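Local coordinates for alternansucrase (Leuconostoc mesenteroides, PDB 6HVG), which belongs to glycoside hydrolase family 70, joining a large calcium-binding barrel-containing enzyme core to repeats of the choline-binding type, at residues G267-V272 against N289-N294; K225-D230 against N254-N259; D420-K423 against T427-A430. All blocks are in the same frame, centred on the assembly; numbering follows the deposited sequence.

Contact 1 (G267-V272 against N289-N294); sequences GGFQDV and NTEIIN
Phe269 reaches across to Asn289 and Glu291 and alone carries the contact for segment 267-272. Its CG lies beside the backbone N, anti to the carbonyl carbon, and the ring then projects toward strand 289-293, where CE1 comes 3.6 Å from CB of Glu291. The carboxylate of Glu291 is stacked on one face of the ring: the two planes differ by only 19°, and OE1, displaced toward the rim, stands 3.7 Å from CD1 of Phe269. That placement follows from Glu291 chi1, 75°, which wedges CG between the backbone N and the carbonyl carbon; beyond CG the chain is extended. Asn289 meets the ring end obliquely, its ND2 lying 3.7 Å from Phe269 CE1 and its CB 3.8 Å from Phe269 CZ. The strand axes stay 9.4 Å apart at 85°, being first and third in a four-stranded antiparallel sheet of the choline-binding-type repeat region; the side chains bridge over strand 277-279, whose Tyr278 meets Phe269 edge-to-face. Asn289 OD1 accepts a hydrogen bond from Val315 N, while Glu291 OE2 forms salt bridges with Arg276 and Arg300, both of which Phe269 also touches. The contact is van der Waals, aliphatic CB atoms and flat polar groups against one ring, and the arginines probably offset the cost of laying a carboxylate over an aromatic face.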
loop_
_atom_site.group_PDB
_atom_site.type_symbol
_atom_site.label_atom_id
_atom_site.label_comp_id
_atom_site.label_asym_id
_atom_site.label_seq_id
_atom_site.Cartn_x
_atom_site.Cartn_y
_atom_site.Cartn_z
ATOM N N GLY A 267 25.492 -32.672 7.796
ATOM C CA GLY A 267 26.260 -31.798 8.671
ATOM C C GLY A 267 27.202 -32.583 9.549
ATOM O O GLY A 267 27.194 -32.426 10.767
ATOM N N GLY A 268 28.014 -33.433 8.929
ATOM C CA GLY A 268 29.062 -34.136 9.660
ATOM C C GLY A 268 30.031 -34.953 8.820
ATOM O O GLY A 268 29.742 -35.321 7.688
ATOM N N PHE A 269 31.190 -35.240 9.394
ATOM C CA PHE A 269 32.159 -36.146 8.782
ATOM C C PHE A 269 31.734 -37.596 8.980
ATOM O O PHE A 269 30.872 -37.907 9.800
ATOM C CB PHE A 269 33.550 -35.974 9.388
ATOM C CG PHE A 269 34.285 -34.757 8.899
ATOM C CD1 PHE A 269 34.332 -33.594 9.664
ATOM C CD2 PHE A 269 34.956 -34.793 7.689
ATOM C CE1 PHE A 269 35.025 -32.488 9.220
ATOM C CE2 PHE A 269 35.652 -33.691 7.235
ATOM C CZ PHE A 269 35.675 -32.533 7.999
ATOM N N GLN A 270 32.374 -38.482 8.229
ATOM C CA GLN A 270 31.960 -39.869 8.176
ATOM C C GLN A 270 33.047 -40.696 7.530
ATOM O O GLN A 270 33.428 -40.422 6.397
ATOM C CB GLN A 270 30.683 -39.942 7.350
ATOM C CG GLN A 270 30.142 -41.341 7.124
ATOM C CD GLN A 270 29.853 -42.075 8.400
ATOM O OE1 GLN A 270 30.289 -43.199 8.565
ATOM N NE2 GLN A 270 29.110 -41.438 9.315
ATOM N N ASP A 271 33.528 -41.712 8.242
ATOM C CA ASP A 271 34.625 -42.541 7.755
ATOM C C ASP A 271 34.078 -43.713 6.959
ATOM O O ASP A 271 33.802 -44.776 7.500
ATOM C CB ASP A 271 35.500 -43.040 8.905
ATOM C CG ASP A 271 36.059 -41.916 9.730
ATOM O OD1 ASP A 271 37.227 -41.518 9.512
ATOM O OD2 ASP A 271 35.305 -41.407 10.586
ATOM N N VAL A 272 33.905 -43.495 5.661
ATOM C CA VAL A 272 33.411 -44.518 4.748
ATOM C C VAL A 272 34.540 -44.826 3.814
ATOM O O VAL A 272 35.167 -43.918 3.303
ATOM C CB VAL A 272 32.245 -44.005 3.888
ATOM C CG1 VAL A 272 31.539 -45.165 3.189
ATOM C CG2 VAL A 272 31.296 -43.195 4.748
ATOM N N ASN A 289 35.762 -29.783 3.388
ATOM C CA ASN A 289 35.640 -29.201 4.700
ATOM C C ASN A 289 36.944 -29.324 5.444
ATOM O O ASN A 289 37.832 -30.118 5.093
ATOM C CB ASN A 289 34.521 -29.884 5.490
ATOM C CG ASN A 289 33.891 -28.985 6.539
ATOM O OD1 ASN A 289 33.805 -27.768 6.360
ATOM N ND2 ASN A 289 33.458 -29.575 7.640
ATOM N N THR A 290 37.067 -28.502 6.476
ATOM C CA THR A 290 38.247 -28.500 7.317
ATOM C C THR A 290 37.842 -28.863 8.721
ATOM O O THR A 290 36.767 -28.503 9.178
ATOM C CB THR A 290 38.906 -27.113 7.319
ATOM O OG1 THR A 290 37.996 -26.145 7.877
ATOM C CG2 THR A 290 39.277 -26.704 5.887
ATOM N N GLU A 291 38.710 -29.580 9.401
ATOM C CA GLU A 291 38.491 -29.879 10.800
ATOM C C GLU A 291 39.804 -29.674 11.510
ATOM O O GLU A 291 40.873 -29.628 10.883
ATOM C CB GLU A 291 37.999 -31.310 10.975
ATOM C CG GLU A 291 39.084 -32.354 10.807
ATOM C CD GLU A 291 38.535 -33.760 10.745
ATOM O OE1 GLU A 291 37.570 -34.031 11.489
ATOM O OE2 GLU A 291 39.067 -34.579 9.951
ATOM N N ILE A 292 39.716 -29.582 12.828
ATOM C CA ILE A 292 40.904 -29.367 13.634
ATOM C C ILE A 292 41.384 -30.714 14.186
ATOM O O ILE A 292 40.733 -31.330 15.019
ATOM C CB ILE A 292 40.714 -28.269 14.712
ATOM C CG1 ILE A 292 41.846 -28.343 15.745
ATOM C CG2 ILE A 292 39.343 -28.358 15.370
ATOM C CD1 ILE A 292 42.056 -27.052 16.507
ATOM N N ILE A 293 42.511 -31.178 13.667
ATOM C CA ILE A 293 43.136 -32.412 14.119
ATOM C C ILE A 293 44.309 -32.004 14.992
ATOM O O ILE A 293 45.115 -31.155 14.597
ATOM C CB ILE A 293 43.653 -33.242 12.930
ATOM C CG1 ILE A 293 42.484 -33.692 12.041
ATOM C CG2 ILE A 293 44.477 -34.424 13.417
ATOM C CD1 ILE A 293 41.316 -34.274 12.817
ATOM N N ASN A 294 44.413 -32.624 16.168
ATOM C CA ASN A 294 45.320 -32.170 17.211
ATOM C C ASN A 294 45.020 -30.684 17.438
ATOM O O ASN A 294 43.861 -30.325 17.734
ATOM C CB ASN A 294 46.779 -32.474 16.831
ATOM C CG ASN A 294 47.024 -33.964 16.593
ATOM O OD1 ASN A 294 46.291 -34.824 17.084
ATOM N ND2 ASN A 294 48.067 -34.271 15.839
#

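Contact 2 (K225-D230 against N254-N259); sequences KSYVAD and NLQYFN
Tyr227, on strand 226-229, spans the gap to Gln256 and Phe258, and it is the residue through which segment 225-230 touches 254-259. The backbones are well separated, with 12.1 Å between CA of Tyr227 and CA of Gln256. Just before it, a G1 beta bulge sets Lys225 and Ser226 across from the single residue Phe238 of the partner strand, and Ser226 OG donates to Tyr227 O at 2.9 Å, from above the carbonyl plane. At Tyr227 a chi1 of -75° leaves CG anti to the carbonyl carbon, and the phenol extends to meet Gln256 coming from the opposite direction. The hydroxyl is modelled as donating to Gln256 OE1, at the ring edge and in its plane, but the 2.4 Å between Tyr227 OH and Gln256 OE1 is too short to be taken literally, so the exact geometry is doubtful. Amide and ring planes are 67° apart. Along the same ring, CE1 of Tyr227 lies 4.5 Å from CZ of Phe258, an apolar edge-to-edge approach. Tyr237 meets Tyr227 edge-to-face and is also touched by Phe258. The Gln256 amide has a further partner, since NE2 is hydrogen-bonded to Asn285 OD1, which helps fix its rotation. Further along, Val228 continues the backbone pairing with strand 235-238. Aromatic residues on and just after successive two-stranded hairpins, packed together with a buried amide, fit the repeat architecture of choline-binding-type modules, in which short hairpins follow one another along the chain.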
loop_
_atom_site.group_PDB
_atom_site.type_symbol
_atom_site.label_atom_id
_atom_site.label_comp_id
_atom_site.label_asym_id
_atom_site.label_seq_id
_atom_site.Cartn_x
_atom_site.Cartn_y
_atom_site.Cartn_z
ATOM N N LYS A 225 12.011 -44.882 -5.243
ATOM C CA LYS A 225 13.002 -43.950 -5.842
ATOM C C LYS A 225 12.718 -42.485 -5.500
ATOM O O LYS A 225 12.609 -41.638 -6.372
ATOM C CB LYS A 225 13.135 -44.173 -7.362
ATOM C CG LYS A 225 14.268 -45.147 -7.670
ATOM C CD LYS A 225 14.376 -45.626 -9.104
ATOM C CE LYS A 225 15.660 -46.427 -9.268
ATOM N NZ LYS A 225 15.840 -46.888 -10.660
ATOM N N SER A 226 12.602 -42.208 -4.208
ATOM C CA SER A 226 12.284 -40.883 -3.723
ATOM C C SER A 226 12.886 -40.634 -2.346
ATOM O O SER A 226 13.092 -41.543 -1.571
ATOM C CB SER A 226 10.774 -40.735 -3.654
ATOM O OG SER A 226 10.419 -39.666 -2.816
ATOM N N TYR A 227 13.181 -39.374 -2.062
ATOM C CA TYR A 227 13.573 -38.930 -0.729
ATOM C C TYR A 227 12.307 -38.727 0.083
ATOM O O TYR A 227 11.292 -38.269 -0.449
ATOM C CB TYR A 227 14.312 -37.586 -0.789
ATOM C CG TYR A 227 15.736 -37.648 -1.284
ATOM C CD1 TYR A 227 16.751 -38.173 -0.483
ATOM C CD2 TYR A 227 16.089 -37.139 -2.532
ATOM C CE1 TYR A 227 18.071 -38.217 -0.918
ATOM C CE2 TYR A 227 17.405 -37.166 -2.967
ATOM C CZ TYR A 227 18.388 -37.714 -2.157
ATOM O OH TYR A 227 19.679 -37.760 -2.572
ATOM N N VAL A 228 12.364 -39.069 1.364
ATOM C CA VAL A 228 11.326 -38.657 2.318
ATOM C C VAL A 228 11.934 -38.267 3.658
ATOM O O VAL A 228 12.862 -38.920 4.158
ATOM C CB VAL A 228 10.285 -39.753 2.593
ATOM C CG1 VAL A 228 9.046 -39.139 3.231
ATOM C CG2 VAL A 228 9.916 -40.474 1.314
ATOM N N ALA A 229 11.398 -37.198 4.238
ATOM C CA ALA A 229 11.792 -36.797 5.576
ATOM C C ALA A 229 10.718 -37.302 6.500
ATOM O O ALA A 229 9.533 -37.186 6.171
ATOM C CB ALA A 229 11.912 -35.285 5.678
ATOM N N ASP A 230 11.123 -37.872 7.638
ATOM C CA ASP A 230 10.157 -38.351 8.624
ATOM C C ASP A 230 9.776 -37.252 9.632
ATOM O O ASP A 230 10.222 -36.108 9.515
ATOM C CB ASP A 230 10.638 -39.648 9.293
ATOM C CG ASP A 230 11.735 -39.433 10.330
ATOM O OD1 ASP A 230 12.028 -38.274 10.697
ATOM O OD2 ASP A 230 12.315 -40.450 10.784
ATOM N N ASN A 254 24.933 -36.814 -6.979
ATOM C CA ASN A 254 25.312 -36.322 -5.653
ATOM C C ASN A 254 25.802 -37.488 -4.819
ATOM O O ASN A 254 25.172 -38.541 -4.812
ATOM C CB ASN A 254 24.131 -35.690 -4.927
ATOM C CG ASN A 254 23.688 -34.390 -5.553
ATOM O OD1 ASN A 254 23.582 -33.371 -4.875
ATOM N ND2 ASN A 254 23.427 -34.414 -6.843
ATOM N N LEU A 255 26.911 -37.303 -4.112
ATOM C CA LEU A 255 27.451 -38.349 -3.247
ATOM C C LEU A 255 26.861 -38.157 -1.860
ATOM O O LEU A 255 26.890 -37.056 -1.321
ATOM C CB LEU A 255 28.959 -38.256 -3.193
ATOM C CG LEU A 255 29.744 -39.329 -2.438
ATOM C CD1 LEU A 255 29.396 -40.735 -2.950
ATOM C CD2 LEU A 255 31.249 -39.096 -2.567
ATOM N N GLN A 256 26.245 -39.207 -1.314
ATOM C CA GLN A 256 25.632 -39.144 0.015
ATOM C C GLN A 256 25.908 -40.401 0.863
ATOM O O GLN A 256 26.200 -41.472 0.331
ATOM C CB GLN A 256 24.138 -38.910 -0.145
ATOM C CG GLN A 256 23.805 -37.529 -0.720
ATOM C CD GLN A 256 22.423 -37.421 -1.314
ATOM O OE1 GLN A 256 21.717 -38.423 -1.516
ATOM N NE2 GLN A 256 22.020 -36.184 -1.618
ATOM N N TYR A 257 25.864 -40.261 2.188
ATOM C CA TYR A 257 26.080 -41.411 3.084
ATOM C C TYR A 257 24.837 -41.771 3.872
ATOM O O TYR A 257 24.080 -40.907 4.276
ATOM C CB TYR A 257 27.214 -41.150 4.061
ATOM C CG TYR A 257 27.525 -42.397 4.834
ATOM C CD1 TYR A 257 28.188 -43.436 4.220
ATOM C CD2 TYR A 257 27.119 -42.567 6.155
ATOM C CE1 TYR A 257 28.478 -44.603 4.888
ATOM C CE2 TYR A 257 27.395 -43.731 6.830
ATOM C CZ TYR A 257 28.080 -44.739 6.191
ATOM O OH TYR A 257 28.318 -45.905 6.879
ATOM N N PHE A 258 24.603 -43.058 4.093
ATOM C CA PHE A 258 23.449 -43.458 4.903
ATOM C C PHE A 258 23.863 -44.438 6.003
ATOM O O PHE A 258 24.626 -45.371 5.768
ATOM C CB PHE A 258 22.382 -44.079 4.008
ATOM C CG PHE A 258 21.679 -43.092 3.126
ATOM C CD1 PHE A 258 22.128 -42.827 1.841
ATOM C CD2 PHE A 258 20.563 -42.434 3.570
ATOM C CE1 PHE A 258 21.492 -41.888 1.036
ATOM C CE2 PHE A 258 19.905 -41.500 2.757
ATOM C CZ PHE A 258 20.368 -41.235 1.482
ATOM N N ASN A 259 23.348 -44.247 7.209
ATOM C CA ASN A 259 23.697 -45.135 8.308
ATOM C C ASN A 259 23.049 -46.504 8.129
ATOM O O ASN A 259 22.217 -46.703 7.245
ATOM C CB ASN A 259 23.351 -44.490 9.654
ATOM C CG ASN A 259 21.874 -44.501 9.981
ATOM O OD1 ASN A 259 21.052 -45.076 9.275
ATOM N ND2 ASN A 259 21.532 -43.846 11.075
#

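Contact 3 (D420-K423 against T427-A430); sequences DILK and TWTA
Ile421 and Thr429 form the central hydrogen-bonded pair of this antiparallel contact. Ile421 N donates to Thr429 O at 2.7 Å, and Thr429 N returns a bond to Ile421 O at 2.9 Å with an N-H...O angle of 163°. Toward the turn, the bond from Lys423 N to Thr427 O is weak, its angle of 120° far from straight; Leu422, the centre of an inverse gamma turn, bends the backbone there. Leu422 and Trp428 make a non-hydrogen-bonded pair with both side chains on one face of the sheet. The indole folds back over strand 420-423, and Leu422 CD1 sits over it in a CH-pi contact, 3.8 Å from the centroid of the five-membered ring and 17° off the ring normal. Leu422 CG, anti to the backbone N, carries CD1 to that place. The indole edge meets backbone as well, its CZ3 lying 3.7 Å from Asp420 O. On the other face Lys423 runs alongside Thr427, with Lys423 CE 3.2 Å from Thr427 OG1, and crosses Thr429 at about a right angle.

The next shell probably helps to position these groups. Asp420 OD2 is hydrogen-bonded to His392 ND1, and the His392 ring also meets that of Trp428, while Phe482 and Gln485 of helix 474-495 touch the indole and Thr486 touches Leu422. Two strands joined by a three-residue connection, with alternating hydrogen-bonded and non-hydrogen-bonded pairs, define a tight antiparallel beta hairpin, here packed against a helix.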
loop_
_atom_site.group_PDB
_atom_site.type_symbol
_atom_site.label_atom_id
_atom_site.label_comp_id
_atom_site.label_asym_id
_atom_site.label_seq_id
_atom_site.Cartn_x
_atom_site.Cartn_y
_atom_site.Cartn_z
ATOM N N ASP A 420 20.531 13.927 -44.438
ATOM C CA ASP A 420 20.232 13.024 -45.565
ATOM C C ASP A 420 19.786 11.651 -45.042
ATOM O O ASP A 420 20.009 11.310 -43.870
ATOM C CB ASP A 420 21.461 12.836 -46.481
ATOM C CG ASP A 420 21.929 14.128 -47.130
ATOM O OD1 ASP A 420 21.173 14.753 -47.897
ATOM O OD2 ASP A 420 23.088 14.515 -46.885
ATOM N N ILE A 421 19.175 10.879 -45.934
ATOM C CA ILE A 421 18.627 9.569 -45.614
ATOM C C ILE A 421 19.165 8.566 -46.633
ATOM O O ILE A 421 19.084 8.791 -47.838
ATOM C CB ILE A 421 17.089 9.576 -45.711
ATOM C CG1 ILE A 421 16.462 10.385 -44.562
ATOM C CG2 ILE A 421 16.545 8.142 -45.752
ATOM C CD1 ILE A 421 16.324 9.627 -43.267
ATOM N N LEU A 422 19.685 7.449 -46.144
ATOM C CA LEU A 422 20.174 6.365 -46.995
ATOM C C LEU A 422 18.997 5.535 -47.494
ATOM O O LEU A 422 18.838 4.405 -47.068
ATOM C CB LEU A 422 21.145 5.491 -46.193
ATOM C CG LEU A 422 21.826 4.315 -46.874
ATOM C CD1 LEU A 422 22.913 4.816 -47.816
ATOM C CD2 LEU A 422 22.394 3.299 -45.876
ATOM N N LYS A 423 18.174 6.088 -48.393
ATOM C CA LYS A 423 16.954 5.390 -48.832
ATOM C C LYS A 423 17.329 4.005 -49.357
ATOM O O LYS A 423 18.332 3.852 -50.054
ATOM C CB LYS A 423 16.131 6.201 -49.861
ATOM C CG LYS A 423 16.703 6.246 -51.274
ATOM C CD LYS A 423 15.623 6.424 -52.358
ATOM C CE LYS A 423 16.217 6.793 -53.749
ATOM N NZ LYS A 423 15.753 5.940 -54.892
ATOM N N THR A 427 21.118 4.941 -51.879
ATOM C CA THR A 427 21.435 6.297 -52.261
ATOM C C THR A 427 20.997 7.278 -51.194
ATOM O O THR A 427 19.880 7.205 -50.682
ATOM C CB THR A 427 20.833 6.669 -53.635
ATOM O OG1 THR A 427 19.436 6.382 -53.653
ATOM C CG2 THR A 427 21.530 5.879 -54.735
ATOM N N TRP A 428 21.907 8.188 -50.861
ATOM C CA TRP A 428 21.637 9.246 -49.899
ATOM C C TRP A 428 20.807 10.304 -50.578
ATOM O O TRP A 428 21.159 10.779 -51.652
ATOM C CB TRP A 428 22.924 9.871 -49.404
ATOM C CG TRP A 428 23.718 9.004 -48.478
ATOM C CD1 TRP A 428 24.816 8.271 -48.793
ATOM C CD2 TRP A 428 23.495 8.811 -47.069
ATOM N NE1 TRP A 428 25.297 7.634 -47.672
ATOM C CE2 TRP A 428 24.498 7.945 -46.605
ATOM C CE3 TRP A 428 22.546 9.287 -46.161
ATOM C CZ2 TRP A 428 24.582 7.544 -45.275
ATOM C CZ3 TRP A 428 22.630 8.887 -44.829
ATOM C CH2 TRP A 428 23.641 8.021 -44.403
ATOM N N THR A 429 19.694 10.662 -49.959
ATOM C CA THR A 429 18.859 11.737 -50.441
ATOM C C THR A 429 18.582 12.722 -49.285
ATOM O O THR A 429 18.401 12.330 -48.119
ATOM C CB THR A 429 17.540 11.173 -51.004
ATOM O OG1 THR A 429 16.770 10.632 -49.930
ATOM C CG2 THR A 429 17.790 10.021 -51.977
ATOM N N ALA A 430 18.556 14.007 -49.623
ATOM C CA ALA A 430 18.159 15.044 -48.686
ATOM C C ALA A 430 16.830 14.642 -48.046
ATOM O O ALA A 430 15.963 14.084 -48.714
ATOM C CB ALA A 430 18.030 16.370 -49.421
#

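Along the chain the three contacts come in series: both segments of contact 2 precede those of contact 1, and contact 3 follows both. Contacts 1 and 2 are neighbours, with centres 20 Å apart, and they touch directly where Val272 and Gln270 pack on Tyr257. Segments 254-259 and 267-272 share one choline-binding repeat range, 245-290, although strand 254-256 belongs to a two-stranded sheet and strand 268-270 to a four-stranded one. Contact 3 is remote, its centre about 75 Å from that of contact 1 and about 70 Å from that of contact 2, in a separate two-stranded sheet beside helix 474-495. This part of the repeats thus lies far from the helix-backed hairpin, and the contacts join separate parts of the chain.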